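Local coordinates for CBS domain-containing protein CBSX2, chloroplastic (Arabidopsis thaliana, PDB 3SL7) that probably modulates plant development by regulating the thioredoxin system of the chloroplast, through the pair of CBS domains contained in this chain, at residues A[17-22]-A[29-34]; A[119-124]-A[148-153]. One frame throughout, in Å; residues are numbered along the deposited sequence.

Contact 1: A[17-22]-A[29-34]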
loop_
_atom_site.group_PDB
_atom_site.type_symbol
_atom_site.label_atom_id
_atom_site.label_comp_id
_atom_site.label_asym_id
_atom_site.label_seq_id
_atom_site.Cartn_x
_atom_site.Cartn_y
_atom_site.Cartn_z
ATOM N N HIS A 17 -1.261 -8.261 -9.532
ATOM C CA HIS A 17 -0.493 -7.482 -10.486
ATOM C C HIS A 17 0.862 -8.153 -10.605
ATOM O O HIS A 17 1.625 -8.202 -9.642
ATOM C CB HIS A 17 -0.377 -6.047 -9.991
ATOM C CG HIS A 17 -1.665 -5.511 -9.452
ATOM N ND1 HIS A 17 -2.778 -5.315 -10.245
ATOM C CD2 HIS A 17 -2.035 -5.172 -8.195
ATOM C CE1 HIS A 17 -3.768 -4.853 -9.503
ATOM N NE2 HIS A 17 -3.344 -4.760 -8.252
ATOM N N VAL A 18 1.140 -8.709 -11.778
ATOM C CA VAL A 18 2.330 -9.520 -11.956
ATOM C C VAL A 18 3.260 -8.878 -12.960
ATOM O O VAL A 18 2.826 -8.106 -13.813
ATOM C CB VAL A 18 1.990 -10.933 -12.461
ATOM C CG1 VAL A 18 1.089 -11.672 -11.453
ATOM C CG2 VAL A 18 1.320 -10.861 -13.816
ATOM N N VAL A 19 4.545 -9.189 -12.833
ATOM C CA VAL A 19 5.523 -8.884 -13.877
ATOM C C VAL A 19 6.315 -10.151 -14.158
ATOM O O VAL A 19 6.138 -11.163 -13.477
ATOM C CB VAL A 19 6.481 -7.759 -13.449
ATOM C CG1 VAL A 19 5.717 -6.442 -13.306
ATOM C CG2 VAL A 19 7.162 -8.125 -12.130
ATOM N N LYS A 20 7.186 -10.098 -15.158
ATOM C CA LYS A 20 8.053 -11.218 -15.473
ATOM C C LYS A 20 9.503 -10.808 -15.270
ATOM O O LYS A 20 9.788 -9.631 -15.128
ATOM C CB LYS A 20 7.818 -11.665 -16.908
ATOM C CG LYS A 20 6.363 -11.966 -17.210
ATOM C CD LYS A 20 6.215 -12.536 -18.603
ATOM C CE LYS A 20 4.769 -12.864 -18.917
ATOM N NZ LYS A 20 4.631 -13.373 -20.311
ATOM N N PRO A 21 10.423 -11.782 -15.233
ATOM C CA PRO A 21 11.828 -11.426 -15.038
ATOM C C PRO A 21 12.310 -10.509 -16.166
ATOM O O PRO A 21 13.236 -9.729 -15.977
ATOM C CB PRO A 21 12.537 -12.769 -15.103
ATOM C CG PRO A 21 11.467 -13.762 -14.597
ATOM C CD PRO A 21 10.205 -13.238 -15.219
ATOM N N SER A 22 11.656 -10.586 -17.319
ATOM C CA SER A 22 12.044 -9.783 -18.479
ATOM C C SER A 22 11.395 -8.400 -18.495
ATOM O O SER A 22 11.718 -7.559 -19.330
ATOM C CB SER A 22 11.701 -10.531 -19.768
ATOM O OG SER A 22 10.301 -10.693 -19.909
ATOM N N LEU A 29 7.958 -0.384 -12.296
ATOM C CA LEU A 29 7.696 0.814 -11.501
ATOM C C LEU A 29 6.348 1.427 -11.865
ATOM O O LEU A 29 5.573 1.794 -10.986
ATOM C CB LEU A 29 8.814 1.848 -11.683
ATOM C CG LEU A 29 10.108 1.571 -10.922
ATOM C CD1 LEU A 29 11.221 2.523 -11.366
ATOM C CD2 LEU A 29 9.886 1.652 -9.427
ATOM N N GLU A 30 6.067 1.526 -13.163
ATOM C CA GLU A 30 4.801 2.091 -13.630
ATOM C C GLU A 30 3.613 1.287 -13.092
ATOM O O GLU A 30 2.609 1.854 -12.651
ATOM C CB GLU A 30 4.756 2.146 -15.161
ATOM C CG GLU A 30 3.727 3.129 -15.709
ATOM C CD GLU A 30 3.766 3.238 -17.222
ATOM O OE1 GLU A 30 2.814 3.804 -17.801
ATOM O OE2 GLU A 30 4.748 2.760 -17.829
ATOM N N LEU A 31 3.743 -0.034 -13.138
ATOM C CA LEU A 31 2.704 -0.934 -12.648
ATOM C C LEU A 31 2.507 -0.760 -11.152
ATOM O O LEU A 31 1.370 -0.734 -10.665
ATOM C CB LEU A 31 3.061 -2.387 -12.970
ATOM C CG LEU A 31 1.961 -3.399 -12.642
ATOM C CD1 LEU A 31 0.695 -3.050 -13.415
ATOM C CD2 LEU A 31 2.416 -4.807 -12.973
ATOM N N LEU A 32 3.616 -0.651 -10.418
ATOM C CA LEU A 32 3.541 -0.397 -8.981
ATOM C C LEU A 32 2.717 0.842 -8.695
ATOM O O LEU A 32 1.802 0.793 -7.884
ATOM C CB LEU A 32 4.924 -0.204 -8.370
ATOM C CG LEU A 32 5.802 -1.424 -8.132
ATOM C CD1 LEU A 32 7.133 -0.962 -7.570
ATOM C CD2 LEU A 32 5.119 -2.383 -7.174
ATOM N N VAL A 33 3.045 1.949 -9.358
ATOM C CA VAL A 33 2.413 3.230 -9.054
ATOM C C VAL A 33 0.981 3.294 -9.573
ATOM O O VAL A 33 0.120 3.894 -8.940
ATOM C CB VAL A 33 3.244 4.463 -9.555
ATOM C CG1 VAL A 33 4.674 4.367 -9.072
ATOM C CG2 VAL A 33 3.191 4.591 -11.069
ATOM N N GLU A 34 0.717 2.668 -10.713
ATOM C CA GLU A 34 -0.646 2.641 -11.240
ATOM C C GLU A 34 -1.583 1.760 -10.415
ATOM O O GLU A 34 -2.732 2.130 -10.163
ATOM C CB GLU A 34 -0.673 2.212 -12.705
ATOM C CG GLU A 34 -0.791 3.381 -13.662
ATOM C CD GLU A 34 -1.330 2.953 -15.003
ATOM O OE1 GLU A 34 -1.517 1.731 -15.198
ATOM O OE2 GLU A 34 -1.570 3.838 -15.853
#

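Contact 2: A[119-124]-A[148-153]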
loop_
_atom_site.group_PDB
_atom_site.type_symbol
_atom_site.label_atom_id
_atom_site.label_comp_id
_atom_site.label_asym_id
_atom_site.label_seq_id
_atom_site.Cartn_x
_atom_site.Cartn_y
_atom_site.Cartn_z
ATOM N N ASP A 119 -1.271 -20.124 10.530
ATOM C CA ASP A 119 0.098 -20.401 10.109
ATOM C C ASP A 119 0.538 -19.374 9.069
ATOM O O ASP A 119 1.615 -18.798 9.176
ATOM C CB ASP A 119 0.210 -21.804 9.519
ATOM C CG ASP A 119 0.268 -22.880 10.583
ATOM O OD1 ASP A 119 0.087 -22.554 11.772
ATOM O OD2 ASP A 119 0.496 -24.057 10.226
ATOM N N ALA A 120 -0.302 -19.151 8.063
ATOM C CA ALA A 120 0.033 -18.208 7.008
ATOM C C ALA A 120 0.221 -16.805 7.572
ATOM O O ALA A 120 1.133 -16.086 7.182
ATOM C CB ALA A 120 -1.031 -18.221 5.922
ATOM N N ALA A 121 -0.628 -16.423 8.516
ATOM C CA ALA A 121 -0.538 -15.098 9.106
ATOM C C ALA A 121 0.834 -14.876 9.751
ATOM O O ALA A 121 1.449 -13.823 9.591
ATOM C CB ALA A 121 -1.656 -14.901 10.121
ATOM N N ARG A 122 1.300 -15.884 10.478
ATOM C CA ARG A 122 2.602 -15.855 11.128
ATOM C C ARG A 122 3.707 -15.608 10.105
ATOM O O ARG A 122 4.602 -14.792 10.318
ATOM C CB ARG A 122 2.825 -17.198 11.828
ATOM C CG ARG A 122 3.746 -17.169 13.031
ATOM C CD ARG A 122 3.492 -18.395 13.911
ATOM N NE ARG A 122 2.095 -18.462 14.342
ATOM C CZ ARG A 122 1.622 -19.311 15.249
ATOM N NH1 ARG A 122 2.435 -20.182 15.834
ATOM N NH2 ARG A 122 0.334 -19.288 15.576
ATOM N N LEU A 123 3.624 -16.324 8.988
ATOM C CA LEU A 123 4.630 -16.261 7.937
ATOM C C LEU A 123 4.709 -14.898 7.285
ATOM O O LEU A 123 5.794 -14.449 6.930
ATOM C CB LEU A 123 4.304 -17.277 6.852
ATOM C CG LEU A 123 5.069 -18.577 6.584
ATOM C CD1 LEU A 123 6.576 -18.570 6.882
ATOM C CD2 LEU A 123 4.335 -19.841 7.046
ATOM N N LEU A 124 3.560 -14.260 7.084
ATOM C CA LEU A 124 3.537 -12.928 6.489
ATOM C C LEU A 124 4.611 -12.070 7.114
ATOM O O LEU A 124 5.286 -11.302 6.437
ATOM C CB LEU A 124 2.196 -12.245 6.725
ATOM C CG LEU A 124 1.088 -12.505 5.726
ATOM C CD1 LEU A 124 -0.167 -11.741 6.144
ATOM C CD2 LEU A 124 1.544 -12.078 4.360
ATOM N N GLY A 148 -3.519 -7.066 4.701
ATOM C CA GLY A 148 -4.885 -6.599 4.552
ATOM C C GLY A 148 -5.901 -7.729 4.442
ATOM O O GLY A 148 -6.993 -7.639 4.991
ATOM N N ASN A 149 -5.557 -8.788 3.711
ATOM C CA ASN A 149 -6.420 -9.960 3.636
ATOM C C ASN A 149 -6.619 -10.567 5.014
ATOM O O ASN A 149 -7.711 -11.009 5.348
ATOM C CB ASN A 149 -5.826 -11.037 2.723
ATOM C CG ASN A 149 -5.821 -10.640 1.269
ATOM O OD1 ASN A 149 -6.652 -9.840 0.829
ATOM N ND2 ASN A 149 -4.882 -11.215 0.501
ATOM N N VAL A 150 -5.549 -10.612 5.803
ATOM C CA VAL A 150 -5.610 -11.249 7.114
ATOM C C VAL A 150 -6.473 -10.417 8.049
ATOM O O VAL A 150 -7.271 -10.949 8.809
ATOM C CB VAL A 150 -4.204 -11.465 7.715
ATOM C CG1 VAL A 150 -4.309 -12.015 9.134
ATOM C CG2 VAL A 150 -3.384 -12.405 6.829
ATOM N N VAL A 151 -6.330 -9.102 7.986
ATOM C CA VAL A 151 -7.189 -8.231 8.781
ATOM C C VAL A 151 -8.660 -8.406 8.367
ATOM O O VAL A 151 -9.563 -8.479 9.203
ATOM C CB VAL A 151 -6.765 -6.775 8.633
ATOM C CG1 VAL A 151 -7.748 -5.846 9.360
ATOM C CG2 VAL A 151 -5.342 -6.602 9.150
ATOM N N ARG A 152 -8.894 -8.480 7.066
ATOM C CA ARG A 152 -10.235 -8.705 6.554
ATOM C C ARG A 152 -10.815 -9.982 7.144
ATOM O O ARG A 152 -11.992 -10.033 7.501
ATOM C CB ARG A 152 -10.206 -8.791 5.030
ATOM C CG ARG A 152 -11.567 -8.827 4.372
ATOM C CD ARG A 152 -11.418 -8.608 2.875
ATOM N NE ARG A 152 -12.636 -8.940 2.146
ATOM C CZ ARG A 152 -12.992 -10.177 1.815
ATOM N NH1 ARG A 152 -12.226 -11.204 2.155
ATOM N NH2 ARG A 152 -14.116 -10.391 1.147
ATOM N N ALA A 153 -9.984 -11.011 7.264
ATOM C CA ALA A 153 -10.442 -12.286 7.819
ATOM C C ALA A 153 -10.839 -12.150 9.281
ATOM O O ALA A 153 -11.903 -12.613 9.685
ATOM C CB ALA A 153 -9.386 -13.373 7.650
#

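Contact 1: A[17-22]-A[29-34]
L31 reaches out from its helix with a single methyl, CD2, which meets three consecutive residues of the loop 17-22. Its closest approach is to the backbone: CD2 of L31 lies 3.4 Å from the carbonyl oxygen of V18, the C=O···CD2 angle being about 119°, so the methyl sits to one side of the carbonyl and not straight ahead of it. The same CD2 touches CG1 of V19 at 3.7 Å, the valine and leucine running alongside and past one another with opposite senses. CB of H17 makes a looser approach to L31 CD2, at 4.3 Å.

The torsions explain this reach. L31 holds CG anti to its backbone N (chi1 -173°), which extends the side chain from the helix toward the loop. In V19 it is CG1, anti to the carbonyl carbon, that faces the leucine, while CG2 makes no close approach to L31. V18 contributes through its backbone, since its own side chain starts out away from the helix.

Farther out, the loop runs beside strand 39-43, where V19 is hydrogen-bonded through its backbone to P41 and I43, and H17 rests on L40, the residue that L32 also touches from the helix. A salt bridge from K20 NZ to D45 OD1 holds the chain at K20. A bound acetate ion, probably from the crystallisation liquor, lies beside the H17 side chain.

Across the two segments the attraction is thus dispersion between carbons plus a methyl resting beside a carbonyl, an apolar and weakly directional fit, whereas the backbone bonds of V19 to the strand probably do more to place the loop.

Contact 2: A[119-124]-A[148-153]
V150 divides its two methyls between two residues one turn apart on the facing helix. CG2 meets CD1 of L124 tip to tip at 3.4 Å, closer than two carbons usually stand, while CG1 lies against CB of A121 at a comfortable 4.0 Å. With CG1 anti to the backbone N (chi1 175°), the valine spreads both branches toward residues 119-124. The small A121 is consistent with the close backbones here, its CA being 6.7 Å from that of V150.

All three side chains are buried. L145 of strand 141-146 touches V150 from the sheet, L132 of strand 131-135 touches L124, and F85 of the second subunit packs on both A121 and V150. The other faces of the helices are looser: D119 and R122 are exposed to solvent and make no contact between the two segments. R152, though exposed, touches V33 of the second subunit. N149, in contrast, is buried, and its ND2 is hydrogen-bonded to T11 OG1.

Two helices laid side by side on one face of a small sheet, the first leading into a beta hairpin and the second following it, are the hallmark of the CBS domain, here the second of the pair.

In the fold
Both segments of contact 1 precede those of contact 2 along the chain, and each contact belongs to a different CBS domain of the pair. Their centres are 23 Å apart with the middle of the chain between them, and their nearest atoms are about 11 Å apart. They share no sheet: contact 1 is backed by strands 39-43 and 49-54, contact 2 by 131-135 and 141-146. The domains are nevertheless interlocked, because strand 11-12 joins the second sheet and strand 105-106 the first. The dimer also links the two regions: V33, on the helix of contact 1, packs on G148 of the second subunit, so the first CBS domain of one chain faces the second of its partner, head to tail.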